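Local coordinates for protein listeriolysin O (Listeria monocytogenes, PDB 4CDB) that forms oligomeric pores in cholesterol-containing host membranes after a major conformational change, and so lyses the target cell, at residues Ile118-Met123 against Ile216-Asn221; Ser212-Tyr217 against Val345-Thr350; Pro252-Ser257 against Thr350-Lys355. All blocks are in the same frame, centred on the assembly; numbering follows the deposited sequence.

Contact 1: Ile118-Met123 against Ile216-Asn221; sequences IDLPGM and IYYNVN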
loop_
_atom_site.group_PDB
_atom_site.type_symbol
_atom_site.label_atom_id
_atom_site.label_comp_id
_atom_site.label_asym_id
_atom_site.label_seq_id
_atom_site.Cartn_x
_atom_site.Cartn_y
_atom_site.Cartn_z
ATOM N N ILE A 118 2.702 -28.917 12.174
ATOM C CA ILE A 118 1.764 -27.799 12.228
ATOM C C ILE A 118 1.939 -27.023 13.534
ATOM O O ILE A 118 2.307 -27.603 14.559
ATOM C CB ILE A 118 0.302 -28.289 12.064
ATOM C CG1 ILE A 118 -0.629 -27.133 11.685
ATOM C CG2 ILE A 118 -0.187 -29.009 13.324
ATOM C CD1 ILE A 118 -1.986 -27.588 11.185
ATOM N N ASP A 119 1.678 -25.718 13.498
ATOM C CA ASP A 119 1.928 -24.866 14.659
ATOM C C ASP A 119 0.675 -24.492 15.459
ATOM O O ASP A 119 0.684 -23.513 16.209
ATOM C CB ASP A 119 2.673 -23.597 14.236
ATOM C CG ASP A 119 1.836 -22.698 13.344
ATOM O OD1 ASP A 119 0.831 -23.180 12.783
ATOM O OD2 ASP A 119 2.189 -21.507 13.201
ATOM N N LEU A 120 -0.396 -25.264 15.301
ATOM C CA LEU A 120 -1.626 -25.006 16.049
ATOM C C LEU A 120 -1.381 -25.200 17.545
ATOM O O LEU A 120 -0.644 -26.103 17.946
ATOM C CB LEU A 120 -2.768 -25.899 15.551
ATOM C CG LEU A 120 -3.451 -25.447 14.257
ATOM C CD1 LEU A 120 -4.417 -26.505 13.748
ATOM C CD2 LEU A 120 -4.175 -24.130 14.478
ATOM N N PRO A 121 -1.992 -24.340 18.376
ATOM C CA PRO A 121 -1.678 -24.273 19.809
ATOM C C PRO A 121 -2.089 -25.512 20.603
ATOM O O PRO A 121 -3.128 -26.114 20.331
ATOM C CB PRO A 121 -2.485 -23.059 20.281
ATOM C CG PRO A 121 -3.626 -22.977 19.327
ATOM C CD PRO A 121 -3.054 -23.389 18.001
ATOM N N GLY A 122 -1.263 -25.884 21.577
ATOM C CA GLY A 122 -1.615 -26.925 22.527
ATOM C C GLY A 122 -1.092 -28.317 22.222
ATOM O O GLY A 122 -1.005 -29.156 23.120
ATOM N N MET A 123 -0.742 -28.567 20.962
ATOM C CA MET A 123 -0.339 -29.904 20.531
ATOM C C MET A 123 1.031 -30.307 21.081
ATOM O O MET A 123 1.907 -29.466 21.276
ATOM C CB MET A 123 -0.349 -30.001 19.002
ATOM C CG MET A 123 -1.624 -29.468 18.367
ATOM S SD MET A 123 -1.720 -29.744 16.586
ATOM C CE MET A 123 -1.983 -31.519 16.554
ATOM N N ILE A 216 -3.483 -15.311 9.336
ATOM C CA ILE A 216 -2.911 -16.650 9.255
ATOM C C ILE A 216 -3.364 -17.512 10.431
ATOM O O ILE A 216 -3.087 -17.195 11.587
ATOM C CB ILE A 216 -1.372 -16.596 9.222
ATOM C CG1 ILE A 216 -0.900 -15.661 8.107
ATOM C CG2 ILE A 216 -0.787 -17.996 9.057
ATOM C CD1 ILE A 216 0.581 -15.340 8.157
ATOM N N TYR A 217 -4.056 -18.605 10.126
ATOM C CA TYR A 217 -4.589 -19.491 11.152
ATOM C C TYR A 217 -3.543 -20.497 11.624
ATOM O O TYR A 217 -3.491 -20.846 12.805
ATOM C CB TYR A 217 -5.826 -20.222 10.631
ATOM C CG TYR A 217 -6.939 -19.297 10.195
ATOM C CD1 TYR A 217 -7.144 -18.079 10.829
ATOM C CD2 TYR A 217 -7.781 -19.639 9.143
ATOM C CE1 TYR A 217 -8.159 -17.229 10.434
ATOM C CE2 TYR A 217 -8.801 -18.794 8.741
ATOM C CZ TYR A 217 -8.984 -17.590 9.389
ATOM O OH TYR A 217 -9.996 -16.746 8.991
ATOM N N TYR A 218 -2.715 -20.962 10.694
ATOM C CA TYR A 218 -1.657 -21.910 11.020
ATOM C C TYR A 218 -0.611 -22.008 9.914
ATOM O O TYR A 218 -0.871 -21.654 8.761
ATOM C CB TYR A 218 -2.237 -23.297 11.322
ATOM C CG TYR A 218 -3.099 -23.871 10.217
ATOM C CD1 TYR A 218 -2.545 -24.652 9.212
ATOM C CD2 TYR A 218 -4.468 -23.640 10.186
ATOM C CE1 TYR A 218 -3.328 -25.181 8.203
ATOM C CE2 TYR A 218 -5.259 -24.164 9.182
ATOM C CZ TYR A 218 -4.685 -24.934 8.194
ATOM O OH TYR A 218 -5.472 -25.456 7.194
ATOM N N ASN A 219 0.573 -22.484 10.286
ATOM C CA ASN A 219 1.634 -22.768 9.333
ATOM C C ASN A 219 1.997 -24.245 9.360
ATOM O O ASN A 219 2.088 -24.853 10.429
ATOM C CB ASN A 219 2.876 -21.927 9.638
ATOM C CG ASN A 219 2.633 -20.445 9.459
ATOM O OD1 ASN A 219 2.891 -19.888 8.392
ATOM N ND2 ASN A 219 2.134 -19.796 10.503
ATOM N N VAL A 220 2.194 -24.818 8.179
ATOM C CA VAL A 220 2.695 -26.178 8.070
ATOM C C VAL A 220 4.093 -26.158 7.461
ATOM O O VAL A 220 4.289 -25.658 6.348
ATOM C CB VAL A 220 1.764 -27.068 7.220
ATOM C CG1 VAL A 220 2.389 -28.441 7.006
ATOM C CG2 VAL A 220 0.395 -27.192 7.885
ATOM N N ASN A 221 5.062 -26.689 8.201
ATOM C CA ASN A 221 6.444 -26.723 7.732
ATOM C C ASN A 221 6.972 -28.144 7.509
ATOM O O ASN A 221 6.364 -29.123 7.950
ATOM C CB ASN A 221 7.358 -25.944 8.681
ATOM C CG ASN A 221 7.422 -26.558 10.063
ATOM O OD1 ASN A 221 6.556 -27.344 10.444
ATOM N ND2 ASN A 221 8.449 -26.201 10.824
HETATM O O HOH W 1 -1.620 -21.632 14.870
#
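A carboxylate takes over where the strand pairing of Ile-118 with Val-220 gives out: Asp-119 reaches back to residue Asn-219 and grips it at both backbone and side chain. OD1 of Asp-119 accepts the backbone N of Asn-219 at 2.6 Å in a nearly straight bond, the N-H arriving from above the carboxylate plane. OD2 takes ND2 of Asn-219 at 3.2 Å on its syn side but tilted well out of the carboxylate plane, while the oxygen lies close to the amide plane; carboxylate and amide are turned 78° against each other. The first torsion of Asp-119 (chi1 66°) sets CG between its own backbone N and carbonyl carbon and turns the carboxylate toward residues 216-221. The backbone N of Asp-119 in turn donates to Asn-219 O at 3.2 Å, a more bent bond that closes a reciprocal grip on one residue. Beyond it the chain departs into a type II turn from Leu-120 to Met-123. A water bridges the two backbones, donating to the carbonyl oxygens of Asp-119 and Tyr-217.

Next to these polar pairs the contact is apolar. Ile-118 lays CD1 against CD1 of the Tyr-218 ring at 3.6 Å and CG1 against CG2 of Val-220, and CD2 of Leu-120 meets CB of Tyr-218 at 3.8 Å. Helix 137-152 covers this side through Leu-147, Val-148 and Trp-151. On the far edge of 216-221, Tyr-217 and Tyr-218 both face Tyr-260 in a classic beta bulge. With one N-H donor on each oxygen, the carboxylate is probably held as the anion, tying the loop that leaves strand 114-118 to the neighbouring strand 207-222 of the same antiparallel sheet.

Contact 2: Ser212-Tyr217 against Val345-Thr350; sequences SFKQIY and VPIAYT
Strands 212-217 and 345-350 run almost perpendicular, at 96° between their directions, and their axes stay 8.7 Å apart at the closest point, with no hydrogen bond joining them. Side chains therefore make the contact, and Ile-347 does most of the work. Its CG1 branch sits between backbone N and carbonyl carbon (chi1 51°), and with chi2 extended the terminal CD1 is carried across to the other strand. There it meets CG1 of Ile-216 at 4.2 Å, the two chains passing at a slant, and approaches the carbonyl oxygen of Gln-215 at the same 4.2 Å.

Lys-214 comes from the other strand along a straight chain that bends only at its last torsion (chi4 66°). The aliphatic portion does the touching: CE lies 3.5 Å from the carbonyl oxygen of Ile-347 and 4.2 Å from CB of Ala-348. The bend turns NZ to Gln-78 and Gln-263, whose OE1 atoms both accept hydrogen bonds from it. A bound sodium ion lies about 4 Å from the Lys-214 side chain (nearest atoms). Gln-215 points away from strand 345-350, and its OE1 is bonded to Arg-262.

All five touching residues are buried, yet the interface is small, at 177 Å². It is a packing of two strands that belong to one large, curled antiparallel sheet but cross here without pairing. The chemistry divides the lysine in two: methylenes pack on the crossing strand, while the NZ end gives two hydrogen bonds to glutamine oxygens, which would offset part of the cost of burying a probably charged group.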
loop_
_atom_site.group_PDB
_atom_site.type_symbol
_atom_site.label_atom_id
_atom_site.label_comp_id
_atom_site.label_asym_id
_atom_site.label_seq_id
_atom_site.Cartn_x
_atom_site.Cartn_y
_atom_site.Cartn_z
ATOM N N SER A 212 -2.748 -4.948 2.048
ATOM C CA SER A 212 -2.774 -6.405 2.103
ATOM C C SER A 212 -2.963 -6.846 3.555
ATOM O O SER A 212 -2.110 -6.586 4.405
ATOM C CB SER A 212 -1.478 -6.985 1.534
ATOM O OG SER A 212 -1.533 -8.398 1.468
ATOM N N PHE A 213 -4.081 -7.505 3.837
ATOM C CA PHE A 213 -4.407 -7.912 5.203
ATOM C C PHE A 213 -4.492 -9.437 5.316
ATOM O O PHE A 213 -5.459 -10.052 4.865
ATOM C CB PHE A 213 -5.721 -7.257 5.646
ATOM C CG PHE A 213 -6.078 -7.511 7.086
ATOM C CD1 PHE A 213 -5.346 -6.927 8.111
ATOM C CD2 PHE A 213 -7.158 -8.315 7.415
ATOM C CE1 PHE A 213 -5.678 -7.155 9.439
ATOM C CE2 PHE A 213 -7.496 -8.545 8.741
ATOM C CZ PHE A 213 -6.755 -7.965 9.753
ATOM N N LYS A 214 -3.470 -10.043 5.914
ATOM C CA LYS A 214 -3.434 -11.493 6.068
ATOM C C LYS A 214 -3.806 -11.931 7.479
ATOM O O LYS A 214 -3.264 -11.423 8.463
ATOM C CB LYS A 214 -2.052 -12.053 5.709
ATOM C CG LYS A 214 -1.675 -11.965 4.237
ATOM C CD LYS A 214 -0.407 -12.768 3.954
ATOM C CE LYS A 214 -0.000 -12.689 2.489
ATOM N NZ LYS A 214 0.415 -11.313 2.099
ATOM N N GLN A 215 -4.735 -12.877 7.562
ATOM C CA GLN A 215 -5.055 -13.540 8.818
ATOM C C GLN A 215 -4.628 -15.004 8.736
ATOM O O GLN A 215 -5.309 -15.832 8.127
ATOM C CB GLN A 215 -6.548 -13.412 9.131
ATOM C CG GLN A 215 -6.979 -11.992 9.476
ATOM C CD GLN A 215 -8.479 -11.794 9.395
ATOM O OE1 GLN A 215 -9.147 -12.370 8.538
ATOM N NE2 GLN A 215 -9.019 -10.977 10.295
ATOM N N ILE A 216 -3.483 -15.311 9.336
ATOM C CA ILE A 216 -2.911 -16.650 9.255
ATOM C C ILE A 216 -3.364 -17.512 10.431
ATOM O O ILE A 216 -3.087 -17.195 11.587
ATOM C CB ILE A 216 -1.372 -16.596 9.222
ATOM C CG1 ILE A 216 -0.900 -15.661 8.107
ATOM C CG2 ILE A 216 -0.787 -17.996 9.057
ATOM C CD1 ILE A 216 0.581 -15.340 8.157
ATOM N N TYR A 217 -4.056 -18.605 10.126
ATOM C CA TYR A 217 -4.589 -19.491 11.152
ATOM C C TYR A 217 -3.543 -20.497 11.624
ATOM O O TYR A 217 -3.491 -20.846 12.805
ATOM C CB TYR A 217 -5.826 -20.222 10.631
ATOM C CG TYR A 217 -6.939 -19.297 10.195
ATOM C CD1 TYR A 217 -7.144 -18.079 10.829
ATOM C CD2 TYR A 217 -7.781 -19.639 9.143
ATOM C CE1 TYR A 217 -8.159 -17.229 10.434
ATOM C CE2 TYR A 217 -8.801 -18.794 8.741
ATOM C CZ TYR A 217 -8.984 -17.590 9.389
ATOM O OH TYR A 217 -9.996 -16.746 8.991
ATOM N N VAL A 345 -6.927 -20.890 3.212
ATOM C CA VAL A 345 -6.264 -21.322 1.991
ATOM C C VAL A 345 -4.808 -20.876 2.048
ATOM O O VAL A 345 -4.466 -20.002 2.846
ATOM C CB VAL A 345 -6.947 -20.708 0.748
ATOM C CG1 VAL A 345 -8.411 -21.116 0.691
ATOM C CG2 VAL A 345 -6.810 -19.191 0.759
ATOM N N PRO A 346 -3.938 -21.484 1.221
ATOM C CA PRO A 346 -2.556 -20.990 1.162
ATOM C C PRO A 346 -2.508 -19.527 0.714
ATOM O O PRO A 346 -3.111 -19.168 -0.302
ATOM C CB PRO A 346 -1.907 -21.892 0.106
ATOM C CG PRO A 346 -2.725 -23.150 0.134
ATOM C CD PRO A 346 -4.129 -22.690 0.393
ATOM N N ILE A 347 -1.808 -18.693 1.475
ATOM C CA ILE A 347 -1.730 -17.269 1.166
ATOM C C ILE A 347 -0.294 -16.752 1.161
ATOM O O ILE A 347 -0.024 -15.646 0.691
ATOM C CB ILE A 347 -2.586 -16.431 2.142
ATOM C CG1 ILE A 347 -2.250 -16.782 3.593
ATOM C CG2 ILE A 347 -4.068 -16.647 1.873
ATOM C CD1 ILE A 347 -3.116 -16.056 4.609
ATOM N N ALA A 348 0.623 -17.558 1.686
ATOM C CA ALA A 348 2.042 -17.217 1.700
ATOM C C ALA A 348 2.875 -18.463 1.959
ATOM O O ALA A 348 2.396 -19.420 2.567
ATOM C CB ALA A 348 2.326 -16.170 2.761
ATOM N N TYR A 349 4.121 -18.449 1.499
ATOM C CA TYR A 349 5.028 -19.560 1.753
ATOM C C TYR A 349 6.497 -19.160 1.681
ATOM O O TYR A 349 6.848 -18.147 1.075
ATOM C CB TYR A 349 4.736 -20.733 0.810
ATOM C CG TYR A 349 4.976 -20.462 -0.663
ATOM C CD1 TYR A 349 4.011 -19.837 -1.439
ATOM C CD2 TYR A 349 6.157 -20.858 -1.281
ATOM C CE1 TYR A 349 4.218 -19.598 -2.790
ATOM C CE2 TYR A 349 6.376 -20.624 -2.630
ATOM C CZ TYR A 349 5.401 -19.993 -3.380
ATOM O OH TYR A 349 5.609 -19.756 -4.721
ATOM N N THR A 350 7.348 -19.959 2.314
ATOM C CA THR A 350 8.784 -19.722 2.295
ATOM C C THR A 350 9.477 -20.845 1.532
ATOM O O THR A 350 8.979 -21.974 1.489
ATOM C CB THR A 350 9.362 -19.649 3.720
ATOM O OG1 THR A 350 9.282 -20.941 4.332
ATOM C CG2 THR A 350 8.588 -18.642 4.562
#

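Contact 3: Pro252-Ser257 against Thr350-Lys355; sequences PAYISS and TTNFLK. With ACT (acetate ion), chain D.
Ser-256 and Thr-350 join their hydroxyls, OG to OG1, at 2.8 Å, in the closely knit half of an antiparallel strand pair. OG of Ser-256 stands between its backbone N and carbonyl carbon (chi1 52°), which brings it also to Asn-352 OD1 at 3.0 Å, a weak interaction. Tyr-254 and Asn-352 form a hydrogen-bonded pair, Tyr-254 N to Asn-352 O at 2.8 Å and Asn-352 N to Tyr-254 O at 2.9 Å. The asparagine stands beside the phenol, its CB 3.5 Å from CZ of Tyr-254 and its amide plane 65° from the ring. Its ND2 reaches Tyr-254 OH only weakly; that hydroxyl is also bonded to Asn-357, and Phe-231 meets the ring edge-to-face.

Toward Lys-355 the pairing opens. Leu-354 N still donates to Pro-252 O at 3.0 Å, almost straight, and CD2 of Leu-354 rests 4.1 Å from CD1 of Tyr-254. A water then joins Pro-252 O to the backbone N of Lys-355. The extended Lys-355 side chain leads away from residues 252-257; its NZ binds Leu-30 O and, at 2.8 Å, atom O of an acetate probably left by the crystallisation liquor.

At the other end the register slips by one residue between Ile-255 and Ser-257, where Thr-350 N donates to Ser-257 O. This is a beta bulge between neighbouring antiparallel strands, part of the large twisted sheet of the pore-forming cytolysin.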
loop_
_atom_site.group_PDB
_atom_site.type_symbol
_atom_site.label_atom_id
_atom_site.label_comp_id
_atom_site.label_asym_id
_atom_site.label_seq_id
_atom_site.Cartn_x
_atom_site.Cartn_y
_atom_site.Cartn_z
ATOM N N PRO A 252 17.798 -25.914 -7.479
ATOM C CA PRO A 252 16.635 -26.586 -6.897
ATOM C C PRO A 252 16.305 -26.028 -5.515
ATOM O O PRO A 252 17.209 -25.715 -4.735
ATOM C CB PRO A 252 17.094 -28.042 -6.793
ATOM C CG PRO A 252 18.573 -27.954 -6.641
ATOM C CD PRO A 252 18.992 -26.777 -7.483
ATOM N N ALA A 253 15.016 -25.886 -5.229
ATOM C CA ALA A 253 14.567 -25.412 -3.927
ATOM C C ALA A 253 13.295 -26.145 -3.532
ATOM O O ALA A 253 12.643 -26.766 -4.373
ATOM C CB ALA A 253 14.329 -23.907 -3.957
ATOM N N TYR A 254 12.944 -26.076 -2.252
ATOM C CA TYR A 254 11.701 -26.674 -1.780
ATOM C C TYR A 254 10.891 -25.700 -0.931
ATOM O O TYR A 254 11.443 -24.800 -0.295
ATOM C CB TYR A 254 11.970 -27.965 -0.998
ATOM C CG TYR A 254 12.731 -27.771 0.294
ATOM C CD1 TYR A 254 14.113 -27.651 0.293
ATOM C CD2 TYR A 254 12.068 -27.722 1.515
ATOM C CE1 TYR A 254 14.815 -27.476 1.471
ATOM C CE2 TYR A 254 12.763 -27.549 2.697
ATOM C CZ TYR A 254 14.136 -27.428 2.669
ATOM O OH TYR A 254 14.835 -27.255 3.840
ATOM N N ILE A 255 9.576 -25.880 -0.931
ATOM C CA ILE A 255 8.707 -25.079 -0.082
ATOM C C ILE A 255 8.815 -25.584 1.357
ATOM O O ILE A 255 8.313 -26.658 1.691
ATOM C CB ILE A 255 7.249 -25.116 -0.580
ATOM C CG1 ILE A 255 7.174 -24.618 -2.028
ATOM C CG2 ILE A 255 6.352 -24.282 0.316
ATOM C CD1 ILE A 255 5.767 -24.556 -2.594
ATOM N N SER A 256 9.488 -24.805 2.200
ATOM C CA SER A 256 9.781 -25.211 3.571
ATOM C C SER A 256 8.619 -24.970 4.535
ATOM O O SER A 256 8.517 -25.629 5.566
ATOM C CB SER A 256 11.043 -24.505 4.075
ATOM O OG SER A 256 10.950 -23.102 3.889
ATOM N N SER A 257 7.745 -24.027 4.195
ATOM C CA SER A 257 6.618 -23.685 5.058
ATOM C C SER A 257 5.518 -22.972 4.283
ATOM O O SER A 257 5.803 -22.154 3.412
ATOM C CB SER A 257 7.087 -22.804 6.217
ATOM O OG SER A 257 6.010 -22.481 7.077
ATOM N N THR A 350 7.348 -19.959 2.314
ATOM C CA THR A 350 8.784 -19.722 2.295
ATOM C C THR A 350 9.477 -20.845 1.532
ATOM O O THR A 350 8.979 -21.974 1.489
ATOM C CB THR A 350 9.362 -19.649 3.720
ATOM O OG1 THR A 350 9.282 -20.941 4.332
ATOM C CG2 THR A 350 8.588 -18.642 4.562
ATOM N N THR A 351 10.623 -20.539 0.934
ATOM C CA THR A 351 11.373 -21.537 0.181
ATOM C C THR A 351 12.819 -21.636 0.659
ATOM O O THR A 351 13.436 -20.633 1.017
ATOM C CB THR A 351 11.361 -21.233 -1.329
ATOM O OG1 THR A 351 11.716 -19.862 -1.541
ATOM C CG2 THR A 351 9.983 -21.484 -1.908
ATOM N N ASN A 352 13.350 -22.856 0.665
ATOM C CA ASN A 352 14.747 -23.091 1.008
ATOM C C ASN A 352 15.475 -23.740 -0.158
ATOM O O ASN A 352 14.933 -24.635 -0.808
ATOM C CB ASN A 352 14.864 -23.996 2.237
ATOM C CG ASN A 352 14.382 -23.330 3.511
ATOM O OD1 ASN A 352 13.755 -22.272 3.477
ATOM N ND2 ASN A 352 14.670 -23.955 4.647
ATOM N N PHE A 353 16.698 -23.290 -0.424
ATOM C CA PHE A 353 17.542 -23.944 -1.418
ATOM C C PHE A 353 17.866 -25.354 -0.936
ATOM O O PHE A 353 18.116 -25.565 0.248
ATOM C CB PHE A 353 18.831 -23.147 -1.646
ATOM C CG PHE A 353 18.618 -21.828 -2.341
ATOM C CD1 PHE A 353 18.364 -21.782 -3.704
ATOM C CD2 PHE A 353 18.685 -20.635 -1.636
ATOM C CE1 PHE A 353 18.170 -20.569 -4.349
ATOM C CE2 PHE A 353 18.493 -19.420 -2.277
ATOM C CZ PHE A 353 18.235 -19.389 -3.635
ATOM N N LEU A 354 17.854 -26.318 -1.850
ATOM C CA LEU A 354 18.117 -27.705 -1.485
ATOM C C LEU A 354 19.580 -27.930 -1.119
ATOM O O LEU A 354 19.911 -28.873 -0.404
ATOM C CB LEU A 354 17.710 -28.652 -2.618
ATOM C CG LEU A 354 16.582 -29.637 -2.308
ATOM C CD1 LEU A 354 16.385 -30.615 -3.459
ATOM C CD2 LEU A 354 16.861 -30.373 -1.006
ATOM N N LYS A 355 20.453 -27.057 -1.607
ATOM C CA LYS A 355 21.889 -27.237 -1.415
ATOM C C LYS A 355 22.323 -27.153 0.047
ATOM O O LYS A 355 23.037 -28.025 0.538
ATOM C CB LYS A 355 22.670 -26.225 -2.254
ATOM C CG LYS A 355 24.179 -26.355 -2.138
ATOM C CD LYS A 355 24.880 -25.367 -3.058
ATOM C CE LYS A 355 26.391 -25.474 -2.943
ATOM N NZ LYS A 355 27.091 -24.528 -3.857
HETATM C C ACT D . 25.291 -21.703 -2.376
HETATM O O ACT D . 25.808 -22.108 -3.440
HETATM O OXT ACT D . 24.585 -22.444 -1.658
HETATM C CH3 ACT D . 25.548 -20.294 -1.931
HETATM O O HOH W 2 19.903 -25.531 -4.212
#

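Overall arrangement
All three contacts are largely buried and belong to one antiparallel sheet, but they join its strands differently. Contacts 1 and 2 share strand 207-222 through Ile-216 and Tyr-217, and contacts 2 and 3 share strand 345-353 through Thr-350. Contact 3 is true strand pairing, rich in backbone bonds and the largest of the three; contact 1 has a single bridge at a strand end, extended by a carboxylate; contact 2 is a crossing without hydrogen bonds, nearest the centre of the chain at about 17 Å. Among the touching residues, partly exposed ones occur only in contacts 1 and 3. Asn-221 and Ser-257 pack together where strands 207-222 and 252-260 run side by side.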